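Local coordinates for centrosomal protein of 104 kDa (Homo sapiens, PDB 5LPI), which is required for ciliogenesis and for structural integrity at the ciliary tip, this piece being its array of zinc fingers, at residues I14-R19 with D29-K34; M38-D43 with Q47-S52; H57-C62 with F68-R73; A101-C104 with E109-S112; A120-P125 with T129-K134. One frame throughout, in Å; residues are numbered along the deposited sequence.

Interaction 1. Residues I14-R19 with D29-K34. With ZN (zinc ion), chain G.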
# COMPACT_ATOMS: atom_id res chain seq x y z
N ILE A 14 13.77 0.62 3.57
CA ILE A 14 13.28 -0.74 3.82
C ILE A 14 12.00 -1.07 3.07
O ILE A 14 11.63 -2.24 3.00
CB ILE A 14 13.06 -0.97 5.32
CG1 ILE A 14 11.95 -0.06 5.84
CG2 ILE A 14 14.34 -0.72 6.11
CD1 ILE A 14 11.52 -0.39 7.23
N PHE A 15 11.32 -0.08 2.49
CA PHE A 15 10.07 -0.36 1.79
C PHE A 15 10.31 -0.76 0.34
O PHE A 15 9.79 -1.79 -0.10
CB PHE A 15 9.15 0.86 1.86
CG PHE A 15 8.88 1.27 3.25
CD1 PHE A 15 8.11 0.48 4.07
CD2 PHE A 15 9.46 2.42 3.77
CE1 PHE A 15 7.88 0.83 5.38
CE2 PHE A 15 9.23 2.79 5.08
CZ PHE A 15 8.44 2.00 5.89
N CYS A 16 11.08 0.02 -0.41
CA CYS A 16 11.34 -0.34 -1.79
C CYS A 16 12.71 -0.98 -1.99
O CYS A 16 12.99 -1.46 -3.09
CB CYS A 16 11.21 0.88 -2.70
SG CYS A 16 12.52 2.09 -2.53
N GLY A 17 13.55 -1.00 -0.95
CA GLY A 17 14.85 -1.64 -1.05
C GLY A 17 15.96 -0.76 -1.60
O GLY A 17 17.13 -1.12 -1.47
N GLU A 18 15.63 0.38 -2.20
CA GLU A 18 16.64 1.23 -2.81
C GLU A 18 17.67 1.67 -1.78
O GLU A 18 17.34 1.92 -0.62
CB GLU A 18 16.00 2.47 -3.45
CG GLU A 18 15.46 2.26 -4.85
CD GLU A 18 15.02 3.57 -5.49
OE1 GLU A 18 15.48 4.65 -5.04
OE2 GLU A 18 14.22 3.52 -6.45
N ARG A 19 18.92 1.77 -2.23
CA ARG A 19 20.00 2.35 -1.45
C ARG A 19 20.52 3.57 -2.20
O ARG A 19 20.56 3.58 -3.43
CB ARG A 19 21.13 1.33 -1.23
CG ARG A 19 20.86 0.32 -0.14
CD ARG A 19 22.01 -0.69 -0.00
NE ARG A 19 21.66 -1.80 0.88
CZ ARG A 19 21.73 -1.74 2.21
NH1 ARG A 19 22.16 -0.63 2.81
NH2 ARG A 19 21.38 -2.78 2.94
N ASP A 29 13.14 10.68 4.83
CA ASP A 29 11.84 11.29 5.09
C ASP A 29 11.28 11.93 3.82
O ASP A 29 10.08 11.84 3.55
CB ASP A 29 11.94 12.31 6.21
CG ASP A 29 11.90 11.68 7.59
OD1 ASP A 29 10.98 10.87 7.86
OD2 ASP A 29 12.80 11.98 8.40
N LEU A 30 12.15 12.57 3.04
CA LEU A 30 11.71 13.16 1.79
C LEU A 30 11.38 12.08 0.77
O LEU A 30 10.41 12.20 0.01
CB LEU A 30 12.78 14.11 1.26
CG LEU A 30 12.51 14.89 -0.02
CD1 LEU A 30 11.19 15.67 0.08
CD2 LEU A 30 13.66 15.84 -0.24
N HIS A 31 12.19 11.02 0.74
CA HIS A 31 11.91 9.84 -0.07
C HIS A 31 10.50 9.31 0.18
O HIS A 31 9.73 9.09 -0.76
CB HIS A 31 12.96 8.75 0.22
CG HIS A 31 12.75 7.49 -0.55
ND1 HIS A 31 12.91 7.43 -1.92
CD2 HIS A 31 12.40 6.25 -0.15
CE1 HIS A 31 12.67 6.19 -2.33
NE2 HIS A 31 12.35 5.46 -1.28
N TYR A 32 10.14 9.07 1.45
CA TYR A 32 8.81 8.53 1.75
C TYR A 32 7.72 9.52 1.35
O TYR A 32 6.65 9.12 0.88
CB TYR A 32 8.66 8.21 3.23
CG TYR A 32 9.76 7.39 3.90
CD1 TYR A 32 10.37 6.32 3.25
CD2 TYR A 32 10.16 7.68 5.20
CE1 TYR A 32 11.38 5.57 3.88
CE2 TYR A 32 11.16 6.94 5.84
CZ TYR A 32 11.76 5.89 5.17
OH TYR A 32 12.75 5.16 5.81
N TRP A 33 7.95 10.81 1.59
CA TRP A 33 6.91 11.81 1.40
C TRP A 33 6.57 11.98 -0.08
O TRP A 33 5.40 12.22 -0.41
CB TRP A 33 7.36 13.14 2.01
CG TRP A 33 6.38 14.26 1.89
CD1 TRP A 33 6.58 15.45 1.25
CD2 TRP A 33 5.06 14.32 2.45
NE1 TRP A 33 5.46 16.24 1.38
CE2 TRP A 33 4.52 15.58 2.11
CE3 TRP A 33 4.29 13.45 3.22
CZ2 TRP A 33 3.23 15.97 2.49
CZ3 TRP A 33 3.02 13.84 3.61
CH2 TRP A 33 2.50 15.09 3.24
N LYS A 34 7.54 11.82 -0.97
CA LYS A 34 7.35 12.15 -2.38
C LYS A 34 7.63 11.03 -3.37
O LYS A 34 6.97 10.99 -4.41
CB LYS A 34 8.24 13.35 -2.77
CG LYS A 34 7.76 14.66 -2.13
CD LYS A 34 8.58 15.83 -2.63
CE LYS A 34 7.97 17.14 -2.06
NZ LYS A 34 8.56 18.37 -2.65
ZN ZN G . 11.53 3.52 -0.98
O HOH W 1 14.06 2.86 5.51

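Interaction 2. Residues M38-D43 with Q47-S52. With ZN (zinc ion), chain F.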
# COMPACT_ATOMS: atom_id res chain seq x y z
N MET A 38 6.55 2.28 -3.17
CA MET A 38 5.79 1.37 -2.33
C MET A 38 4.87 2.08 -1.35
O MET A 38 4.05 1.43 -0.68
CB MET A 38 6.74 0.46 -1.56
CG MET A 38 7.67 -0.36 -2.45
SD MET A 38 6.76 -1.55 -3.46
CE MET A 38 5.99 -2.51 -2.16
N LEU A 39 4.96 3.40 -1.27
CA LEU A 39 4.20 4.18 -0.32
C LEU A 39 3.26 5.13 -1.05
O LEU A 39 3.44 5.42 -2.24
CB LEU A 39 5.13 4.97 0.61
CG LEU A 39 6.29 4.21 1.23
CD1 LEU A 39 7.19 5.17 2.03
CD2 LEU A 39 5.81 3.06 2.12
N THR A 40 2.27 5.61 -0.31
CA THR A 40 1.34 6.60 -0.81
C THR A 40 1.02 7.56 0.33
O THR A 40 1.17 7.23 1.50
CB THR A 40 0.07 5.93 -1.37
OG1 THR A 40 -0.72 6.92 -2.02
CG2 THR A 40 -0.76 5.31 -0.25
N ARG A 41 0.60 8.77 -0.02
CA ARG A 41 0.04 9.68 0.97
C ARG A 41 -1.45 9.42 1.10
O ARG A 41 -2.18 9.52 0.11
CB ARG A 41 0.22 11.15 0.57
CG ARG A 41 1.52 11.76 0.91
CD ARG A 41 1.52 13.21 0.42
NE ARG A 41 2.81 13.54 -0.17
CZ ARG A 41 3.04 14.59 -0.93
NH1 ARG A 41 2.06 15.44 -1.22
NH2 ARG A 41 4.25 14.77 -1.42
N CYS A 42 -1.92 9.15 2.31
CA CYS A 42 -3.36 9.01 2.50
C CYS A 42 -4.06 10.34 2.22
O CYS A 42 -3.75 11.35 2.87
CB CYS A 42 -3.67 8.54 3.92
SG CYS A 42 -5.44 8.37 4.17
N ASP A 43 -4.99 10.35 1.27
CA ASP A 43 -5.65 11.62 0.97
C ASP A 43 -6.54 12.10 2.12
O ASP A 43 -6.82 13.29 2.22
CB ASP A 43 -6.48 11.50 -0.32
CG ASP A 43 -6.90 12.86 -0.89
OD1 ASP A 43 -6.25 13.89 -0.59
OD2 ASP A 43 -7.89 12.90 -1.65
N GLN A 47 -1.15 11.40 5.98
CA GLN A 47 0.00 10.62 6.41
C GLN A 47 0.50 9.74 5.27
O GLN A 47 -0.28 9.35 4.40
CB GLN A 47 -0.36 9.73 7.60
CG GLN A 47 -0.80 10.49 8.82
CD GLN A 47 0.37 11.00 9.62
OE1 GLN A 47 0.64 12.20 9.63
NE2 GLN A 47 1.08 10.10 10.28
N VAL A 48 1.80 9.42 5.29
CA VAL A 48 2.36 8.43 4.37
C VAL A 48 2.06 7.04 4.91
O VAL A 48 2.29 6.75 6.09
CB VAL A 48 3.88 8.63 4.19
CG1 VAL A 48 4.44 7.61 3.17
CG2 VAL A 48 4.17 10.04 3.71
N VAL A 49 1.59 6.15 4.04
CA VAL A 49 1.29 4.77 4.43
C VAL A 49 1.81 3.81 3.36
O VAL A 49 1.93 4.17 2.18
CB VAL A 49 -0.22 4.53 4.67
CG1 VAL A 49 -0.79 5.53 5.67
CG2 VAL A 49 -0.97 4.60 3.38
N GLU A 50 2.13 2.60 3.78
CA GLU A 50 2.47 1.54 2.83
C GLU A 50 1.23 1.21 2.01
O GLU A 50 0.14 1.04 2.55
CB GLU A 50 2.95 0.30 3.57
CG GLU A 50 4.31 0.46 4.22
CD GLU A 50 4.75 -0.80 4.97
OE1 GLU A 50 4.91 -0.74 6.21
OE2 GLU A 50 4.94 -1.84 4.32
N ILE A 51 1.40 1.12 0.69
CA ILE A 51 0.28 0.73 -0.16
C ILE A 51 -0.23 -0.65 0.24
O ILE A 51 -1.44 -0.89 0.29
CB ILE A 51 0.69 0.78 -1.65
CG1 ILE A 51 0.98 2.23 -2.05
CG2 ILE A 51 -0.42 0.19 -2.54
CD1 ILE A 51 1.66 2.37 -3.38
N SER A 52 0.68 -1.57 0.58
CA SER A 52 0.26 -2.91 0.95
C SER A 52 -0.47 -2.95 2.29
O SER A 52 -1.04 -3.99 2.64
CB SER A 52 1.46 -3.86 0.98
OG SER A 52 2.40 -3.50 1.98
ZN ZN F . -5.29 8.07 6.48
O HOH W 2 3.46 -1.23 -0.04

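Interaction 3. Residues H57-C62 with F68-R73. With ZN (zinc ion), chain F; ZN (zinc ion), chain E.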
# COMPACT_ATOMS: atom_id res chain seq x y z
N HIS A 57 -4.87 0.47 7.10
CA HIS A 57 -4.74 1.84 7.60
C HIS A 57 -6.10 2.53 7.64
O HIS A 57 -6.50 3.08 8.68
CB HIS A 57 -3.78 2.65 6.71
CG HIS A 57 -3.87 4.14 6.94
ND1 HIS A 57 -3.21 4.78 7.96
CD2 HIS A 57 -4.58 5.09 6.29
CE1 HIS A 57 -3.49 6.07 7.92
NE2 HIS A 57 -4.32 6.29 6.92
N LEU A 58 -6.81 2.52 6.52
CA LEU A 58 -8.07 3.24 6.42
C LEU A 58 -9.08 2.71 7.43
O LEU A 58 -9.89 3.48 7.97
CB LEU A 58 -8.63 3.13 5.00
CG LEU A 58 -7.82 3.84 3.90
CD1 LEU A 58 -8.33 3.39 2.52
CD2 LEU A 58 -7.90 5.39 4.05
N LEU A 59 -9.06 1.41 7.71
CA LEU A 59 -10.08 0.82 8.57
C LEU A 59 -9.75 0.90 10.05
O LEU A 59 -10.66 0.97 10.88
CB LEU A 59 -10.32 -0.64 8.17
CG LEU A 59 -10.93 -0.87 6.79
CD1 LEU A 59 -10.95 -2.35 6.45
CD2 LEU A 59 -12.33 -0.28 6.73
N THR A 60 -8.46 0.84 10.42
CA THR A 60 -8.10 0.71 11.83
C THR A 60 -7.14 1.77 12.36
O THR A 60 -6.87 1.78 13.56
CB THR A 60 -7.50 -0.68 12.10
OG1 THR A 60 -6.18 -0.75 11.55
CG2 THR A 60 -8.34 -1.78 11.48
N GLU A 61 -6.63 2.65 11.52
CA GLU A 61 -5.57 3.53 12.00
C GLU A 61 -5.78 4.99 11.63
O GLU A 61 -5.49 5.87 12.46
CB GLU A 61 -4.24 3.03 11.45
CG GLU A 61 -3.03 3.84 11.85
CD GLU A 61 -1.76 3.25 11.29
OE1 GLU A 61 -1.85 2.35 10.43
OE2 GLU A 61 -0.67 3.69 11.71
N CYS A 62 -6.25 5.27 10.42
CA CYS A 62 -6.42 6.62 9.90
C CYS A 62 -7.20 7.50 10.87
O CYS A 62 -8.14 7.05 11.52
CB CYS A 62 -7.16 6.53 8.56
SG CYS A 62 -7.32 8.05 7.62
N PHE A 68 -15.11 5.04 7.36
CA PHE A 68 -15.00 3.93 6.43
C PHE A 68 -15.58 2.65 7.02
O PHE A 68 -15.56 2.44 8.23
CB PHE A 68 -13.54 3.65 6.04
CG PHE A 68 -12.90 4.79 5.31
CD1 PHE A 68 -13.28 5.09 4.02
CD2 PHE A 68 -11.93 5.56 5.92
CE1 PHE A 68 -12.68 6.16 3.32
CE2 PHE A 68 -11.33 6.62 5.24
CZ PHE A 68 -11.71 6.92 3.94
N GLY A 69 -16.08 1.78 6.13
CA GLY A 69 -16.41 0.43 6.50
C GLY A 69 -15.84 -0.54 5.48
O GLY A 69 -15.50 -0.17 4.35
N LYS A 70 -15.73 -1.80 5.89
CA LYS A 70 -15.10 -2.83 5.07
C LYS A 70 -16.16 -3.54 4.25
O LYS A 70 -17.15 -4.04 4.80
CB LYS A 70 -14.35 -3.84 5.94
CG LYS A 70 -13.73 -4.99 5.16
CD LYS A 70 -12.86 -5.84 6.07
CE LYS A 70 -12.08 -6.88 5.29
NZ LYS A 70 -11.45 -7.88 6.20
N CYS A 71 -15.98 -3.57 2.93
CA CYS A 71 -16.84 -4.41 2.12
C CYS A 71 -16.40 -5.86 2.28
O CYS A 71 -15.26 -6.20 1.96
CB CYS A 71 -16.81 -4.01 0.65
SG CYS A 71 -17.65 -5.27 -0.38
N TYR A 72 -17.31 -6.70 2.76
CA TYR A 72 -16.99 -8.11 2.95
C TYR A 72 -16.77 -8.84 1.64
O TYR A 72 -16.22 -9.94 1.65
CB TYR A 72 -18.09 -8.78 3.78
CG TYR A 72 -18.23 -8.20 5.18
CD1 TYR A 72 -17.18 -7.51 5.78
CD2 TYR A 72 -19.42 -8.34 5.89
CE1 TYR A 72 -17.31 -6.98 7.06
CE2 TYR A 72 -19.55 -7.81 7.17
CZ TYR A 72 -18.50 -7.13 7.74
OH TYR A 72 -18.63 -6.61 9.01
N ARG A 73 -17.16 -8.24 0.50
CA ARG A 73 -16.91 -8.88 -0.79
C ARG A 73 -15.47 -8.64 -1.24
O ARG A 73 -14.72 -9.59 -1.49
CB ARG A 73 -17.90 -8.37 -1.84
CG ARG A 73 -17.81 -9.04 -3.22
CD ARG A 73 -18.89 -8.47 -4.15
NE ARG A 73 -18.50 -8.43 -5.56
CZ ARG A 73 -18.86 -9.34 -6.46
NH1 ARG A 73 -19.62 -10.37 -6.10
NH2 ARG A 73 -18.48 -9.22 -7.72
ZN ZN F . -5.29 8.07 6.48
ZN ZN E . -16.70 -4.38 -2.39

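Interaction 4. Residues A101-C104 with E109-S112. With ZN (zinc ion), chain H.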
# COMPACT_ATOMS: atom_id res chain seq x y z
N ALA A 101 -3.37 -14.70 -1.89
CA ALA A 101 -3.19 -13.60 -2.82
C ALA A 101 -2.96 -12.27 -2.11
O ALA A 101 -3.60 -11.98 -1.09
CB ALA A 101 -4.41 -13.49 -3.75
N ASN A 102 -2.06 -11.48 -2.67
CA ASN A 102 -2.04 -10.04 -2.42
C ASN A 102 -3.21 -9.36 -3.12
O ASN A 102 -3.63 -9.77 -4.21
CB ASN A 102 -0.76 -9.40 -2.95
CG ASN A 102 0.44 -9.79 -2.17
OD1 ASN A 102 0.35 -10.16 -1.01
ND2 ASN A 102 1.61 -9.69 -2.81
N ARG A 103 -3.69 -8.28 -2.53
CA ARG A 103 -4.77 -7.47 -3.09
C ARG A 103 -4.30 -6.03 -3.18
O ARG A 103 -4.02 -5.40 -2.16
CB ARG A 103 -6.03 -7.57 -2.23
CG ARG A 103 -7.08 -6.51 -2.53
CD ARG A 103 -7.54 -6.57 -3.98
NE ARG A 103 -8.81 -5.87 -4.19
CZ ARG A 103 -9.95 -6.47 -4.53
NH1 ARG A 103 -10.00 -7.79 -4.71
NH2 ARG A 103 -11.04 -5.74 -4.72
N CYS A 104 -4.23 -5.51 -4.40
CA CYS A 104 -3.84 -4.11 -4.58
C CYS A 104 -5.03 -3.21 -4.31
O CYS A 104 -6.06 -3.34 -4.99
CB CYS A 104 -3.33 -3.83 -5.99
SG CYS A 104 -2.73 -2.13 -6.13
N GLU A 109 -6.59 -5.50 -8.10
CA GLU A 109 -6.22 -6.82 -8.61
C GLU A 109 -5.76 -7.72 -7.47
O GLU A 109 -5.12 -7.27 -6.51
CB GLU A 109 -5.13 -6.70 -9.68
CG GLU A 109 -5.60 -5.91 -10.89
CD GLU A 109 -4.52 -5.72 -11.95
OE1 GLU A 109 -3.38 -6.21 -11.75
OE2 GLU A 109 -4.83 -5.08 -12.98
N ASN A 110 -6.13 -9.00 -7.57
CA ASN A 110 -5.58 -10.04 -6.72
C ASN A 110 -4.43 -10.70 -7.48
O ASN A 110 -4.55 -10.99 -8.68
CB ASN A 110 -6.64 -11.10 -6.36
CG ASN A 110 -7.88 -10.51 -5.67
OD1 ASN A 110 -7.78 -9.73 -4.71
ND2 ASN A 110 -9.06 -10.90 -6.15
N PHE A 111 -3.32 -10.93 -6.80
CA PHE A 111 -2.18 -11.50 -7.50
C PHE A 111 -1.34 -12.29 -6.51
O PHE A 111 -1.67 -12.36 -5.32
CB PHE A 111 -1.39 -10.41 -8.22
CG PHE A 111 -0.87 -9.33 -7.31
CD1 PHE A 111 -1.69 -8.28 -6.89
CD2 PHE A 111 0.45 -9.34 -6.88
CE1 PHE A 111 -1.21 -7.27 -6.06
CE2 PHE A 111 0.95 -8.33 -6.06
CZ PHE A 111 0.12 -7.30 -5.65
N SER A 112 -0.27 -12.93 -7.04
CA SER A 112 0.68 -13.75 -6.30
C SER A 112 0.94 -13.17 -4.92
O SER A 112 1.17 -11.96 -4.79
CB SER A 112 2.00 -13.88 -7.08
OG SER A 112 1.80 -14.26 -8.43
ZN ZN H . -2.22 -2.19 -8.41

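Interaction 5. Residues A120-P125 with T129-K134. With ZN (zinc ion), chain H.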
# COMPACT_ATOMS: atom_id res chain seq x y z
N ALA A 120 7.08 -6.28 -7.26
CA ALA A 120 6.98 -6.39 -8.71
C ALA A 120 5.70 -5.73 -9.23
O ALA A 120 5.70 -5.10 -10.30
CB ALA A 120 7.04 -7.86 -9.12
N HIS A 121 4.61 -5.85 -8.48
CA HIS A 121 3.37 -5.20 -8.90
C HIS A 121 3.50 -3.68 -8.87
O HIS A 121 3.16 -3.00 -9.84
CB HIS A 121 2.22 -5.64 -8.00
CG HIS A 121 0.91 -5.01 -8.38
ND1 HIS A 121 0.15 -5.47 -9.43
CD2 HIS A 121 0.25 -3.94 -7.87
CE1 HIS A 121 -0.93 -4.72 -9.55
NE2 HIS A 121 -0.89 -3.79 -8.61
N LEU A 122 3.98 -3.14 -7.77
CA LEU A 122 3.95 -1.69 -7.58
C LEU A 122 5.09 -0.97 -8.32
O LEU A 122 4.91 0.17 -8.75
CB LEU A 122 3.98 -1.36 -6.09
CG LEU A 122 2.68 -1.73 -5.37
CD1 LEU A 122 2.81 -1.50 -3.87
CD2 LEU A 122 1.50 -0.92 -5.93
N MET A 123 6.23 -1.63 -8.51
CA MET A 123 7.39 -0.97 -9.09
C MET A 123 7.81 -1.51 -10.45
O MET A 123 8.52 -0.81 -11.18
CB MET A 123 8.59 -1.08 -8.15
CG MET A 123 8.21 -0.74 -6.75
SD MET A 123 9.66 -0.39 -5.78
CE MET A 123 10.22 -1.97 -5.32
N GLY A 124 7.42 -2.72 -10.79
CA GLY A 124 7.94 -3.36 -11.97
C GLY A 124 7.39 -2.72 -13.22
O GLY A 124 6.53 -1.84 -13.17
N PRO A 125 7.89 -3.15 -14.37
CA PRO A 125 7.34 -2.67 -15.64
C PRO A 125 6.03 -3.37 -15.93
O PRO A 125 5.84 -4.55 -15.61
CB PRO A 125 8.42 -3.02 -16.67
CG PRO A 125 9.46 -3.85 -15.93
CD PRO A 125 8.89 -4.21 -14.59
N THR A 129 -1.19 -0.02 -12.80
CA THR A 129 -1.53 1.15 -13.59
C THR A 129 -2.07 2.30 -12.76
O THR A 129 -2.32 3.38 -13.31
CB THR A 129 -2.58 0.78 -14.64
OG1 THR A 129 -3.82 0.56 -13.96
CG2 THR A 129 -2.18 -0.49 -15.36
N MET A 130 -2.28 2.10 -11.46
CA MET A 130 -2.92 3.11 -10.63
C MET A 130 -1.97 3.68 -9.58
O MET A 130 -2.43 4.36 -8.66
CB MET A 130 -4.18 2.53 -9.97
CG MET A 130 -5.30 2.18 -10.95
SD MET A 130 -5.84 3.63 -11.89
CE MET A 130 -6.58 4.62 -10.59
N ASN A 131 -0.67 3.42 -9.69
CA ASN A 131 0.32 3.93 -8.74
C ASN A 131 0.79 5.30 -9.24
O ASN A 131 1.62 5.39 -10.15
CB ASN A 131 1.48 2.95 -8.60
CG ASN A 131 2.46 3.35 -7.53
OD1 ASN A 131 2.30 4.39 -6.88
ND2 ASN A 131 3.47 2.52 -7.31
N LEU A 132 0.29 6.36 -8.60
CA LEU A 132 0.52 7.72 -9.09
C LEU A 132 1.96 8.19 -8.92
O LEU A 132 2.32 9.21 -9.51
CB LEU A 132 -0.42 8.70 -8.40
CG LEU A 132 -1.90 8.29 -8.46
CD1 LEU A 132 -2.80 9.30 -7.76
CD2 LEU A 132 -2.33 8.06 -9.91
N ARG A 133 2.78 7.51 -8.12
CA ARG A 133 4.19 7.86 -8.09
C ARG A 133 4.98 7.19 -9.19
O ARG A 133 6.17 7.48 -9.34
CB ARG A 133 4.82 7.50 -6.74
CG ARG A 133 4.28 8.32 -5.59
CD ARG A 133 4.87 7.88 -4.29
NE ARG A 133 4.38 8.68 -3.17
CZ ARG A 133 4.90 8.65 -1.96
NH1 ARG A 133 5.94 7.85 -1.73
NH2 ARG A 133 4.41 9.42 -1.00
N LYS A 134 4.37 6.29 -9.95
CA LYS A 134 5.07 5.58 -11.00
C LYS A 134 4.95 6.35 -12.31
O LYS A 134 5.94 6.89 -12.80
CB LYS A 134 4.53 4.15 -11.16
CG LYS A 134 5.52 3.20 -11.82
CD LYS A 134 5.22 1.72 -11.53
CE LYS A 134 4.03 1.21 -12.34
NZ LYS A 134 3.88 -0.28 -12.20
ZN ZN H . -2.22 -2.19 -8.41

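Interaction 1. Residues I14-R19 with D29-K34
Phe15 and Tyr32 meet ring against ring beside the first zinc site of the array. Tyr32, on helix 27-35, can be followed outward. Its CG lies anti to the carbonyl carbon (chi1 -49°), which turns the ring toward the loop 14-19. Beyond CB, Tyr32 CD1 is 4.0 Å from Phe15 CD2. Tyr32 CE1 comes closer, 3.7 Å from Phe15 CD2, and touches Phe15 CE2 as well. Tyr32 CZ touches Phe15 CE2. At the tip, Tyr32 OH is 2.7 Å from a water, and that water accepts a hydrogen bond from the backbone N of Ile14. The two rings form an offset edge-to-face pair, the edge of Phe15 toward the face of Tyr32, with planes 82° apart. CG1 of Ile14 lies over one face of the Phe15 ring.

The metal makes the second link. Cys16 SG binds zinc at 2.3 Å and His31 NE2 at 2.1 Å. Cys13 and Cys36 complete the site. Glu18 N donates to Cys16 SG at 3.6 Å and 162°, a nearly straight bond. Such a bond would be expected to offset some of the thiolate's negative charge. Metal bonds, an aromatic pair and a water therefore tie loop to helix, without direct hydrogen bonding.

Interaction 2. Residues M38-D43 with Q47-S52
Thr40 and Val49 form the central pair of a short antiparallel beta hairpin, the hairpin of the second zinc finger. Strands 39-41 and 48-50 make it.

Backbone hydrogen bonds come first. Thr40 N donates to Val49 O at 2.9 Å, and Val49 N returns a bond to Thr40 O at 2.8 Å. Cys42 N donates to Gln47 O toward the turn. At the other end Ile51 N reaches Met38 O at 3.0 Å. A water extends that end, donating to Met38 O and accepting from Ser52 N. Leu39 with Glu50 and Arg41 with Val48 are the non-hydrogen-bonded pairs.

Apolar contacts follow. Thr40 and Val49 lie side by side on one face, their CG2 methyls 3.7 Å apart. Ile51 CG1 touches Thr40 CB. Leu39 splits its branches: CD1 goes to Val48 CG1 and CD2 to Glu50 CG. Arg41 CG nears Val48 CG2, while its NE bonds to Trp33 O of helix 27-35.

The last link is metal. Cys42 shares its zinc with Cys45, His57 and Cys62. Its SG lies anti to the backbone N (chi1 180°) and binds the ion at 2.3 Å.

Interaction 3. Residues H57-C62 with F68-R73
The Phe68 ring meets Leu58 from helix 54-60, with Leu58 CB over one of its faces. Leu58 CD2 comes from the same side as Leu58 CB, 3.8 Å from Phe68 CE2, and Leu58 O is 3.6 Å from Phe68 CD2. That carbonyl oxygen is buried by the contact and has no polar partner in the model. Phe68 also stacks with the ring of Phe79. The other flat group, His57, has Cys62 N over one face, offset toward the rim.

Leu59 carries the second half of the contact. Its CG lies anti to the carbonyl carbon (chi1 -66°), and its two methyls spread over the strand. Leu59 CD2 rests 3.7 Å from Gly69 C. Leu59 CD1 is 3.7 Å from Lys70 CB and also meets CG and CD of the extended lysine, which crosses it at about a right angle.

The helix ends nearby. His57 O accepts from both Glu61 N and Cys62 N, which come from opposite faces of its plane. This turn brings Cys62 SG to the zinc held by His57 NE2. Cys42 and Cys45 complete that site.

The contact packs the end of helix 54-60 in the second finger against strand 68-70, the opening strand of the third finger's hairpin. Ala77 of the partner strand 77-79 also touches Leu58, Leu59 and Phe68. Just beyond strand 68-70, Cys71 binds the next zinc.

Interaction 4. Residues A101-C104 with E109-S112
Phe111 has its CG between the backbone N and the carbonyl carbon (chi1 59°), which folds the ring back over Asn102 in the beta hairpin of the fourth zinc finger. Arg103 bends at its second torsion (chi2 59°), and this brings its guanidinium to Asn110 on the paired strand.

Asn102 CB sits over one face of the Phe111 ring, 3.7 Å from the ring centroid, a CH-pi contact. The Asn102 amide is steeply inclined to the ring, and its ND2 bonds to Gly114 O. Helix 115-123 adds two more partners to Phe111: the ring stacks with His121 and meets Trp118 edge-to-face. Cys104 N lies at the edge of the Phe111 ring.

Arg103 NH1 donates to Asn110 OD1 at 2.9 Å. The oxygen lies in the guanidinium plane, but the nitrogen is tilted 30° from the plane of the amide carbonyl. Both groups have further partners. Arg103 NE makes a salt bridge with Glu76 and NH2 bonds to Asn93 O, while Asn110 ND2 bonds to Pro94 O. The pair thus connects this hairpin to the third finger and the linker after it.

The backbone ladder is short. Phe111 N bonds to Asn102 O at 2.9 Å, and the return bond from Asn102 N to Phe111 O is weak. Cys104 N donates to Glu109 O at 2.9 Å, next to the sulfur, Cys104 SG, that binds zinc at 2.3 Å.

Interaction 5. Residues A120-P125 with T129-K134
Leu122 O and Gly124 O, at the end of helix 115-123, receive the side chains of Asn131 and Lys134 from the last residues of this construct. One residue before Leu122, His121 binds the zinc of the fourth finger through NE2 at 2.1 Å, with Cys104, Cys107 and Cys128.

Leu122 comes next. Its carbonyl O accepts from Asn131 ND2 at 3.1 Å. The donor is tilted 33° from the carbonyl plane, while the oxygen lies near the plane of the Asn131 amide. ND2 also bonds to Leu37 O, so one amide nitrogen joins two parts of the chain. Lys134 CD lies 3.2 Å from the same Leu122 O. Met123 points its CB away from segment 129-134 and packs on Met38 and Leu37.

Gly124 is the first residue to leave the helix, and its N still bonds to Ala120 O. Gly124 O accepts from Lys134 NZ at 3.2 Å, in the carbonyl plane. The lysine gets there through a bend at its third torsion (chi3 75°).

Asn131 to Lys134 form a type I beta turn. Carbonyls at a helix C-terminus carry partial negative charge, so the lysine ammonium and the amide N-H probably offset it while holding the segment 129-134 to the finger.

The contacts follow one another along the chain, and four zinc sites are spread among them. Interactions 1 and 2 have centres 11 Å apart and touch; helix 27-35 is followed in the chain by strand 39-41. Interactions 2 and 3 share the second zinc, and interaction 3 leads on to the third. Interactions 4 and 5 share the fourth zinc, strand 110-111 being followed by helix 115-123. Interaction 5 also touches interactions 1 and 2, where Arg133 bonds to Tyr32 O and Leu122 packs on Ile51. The chain thus turns back, placing the fourth finger beside the first two. The centres of interactions 1 and 3 lie 25 Å apart, on opposite sides of the chain's centre. The fingers form one packed array.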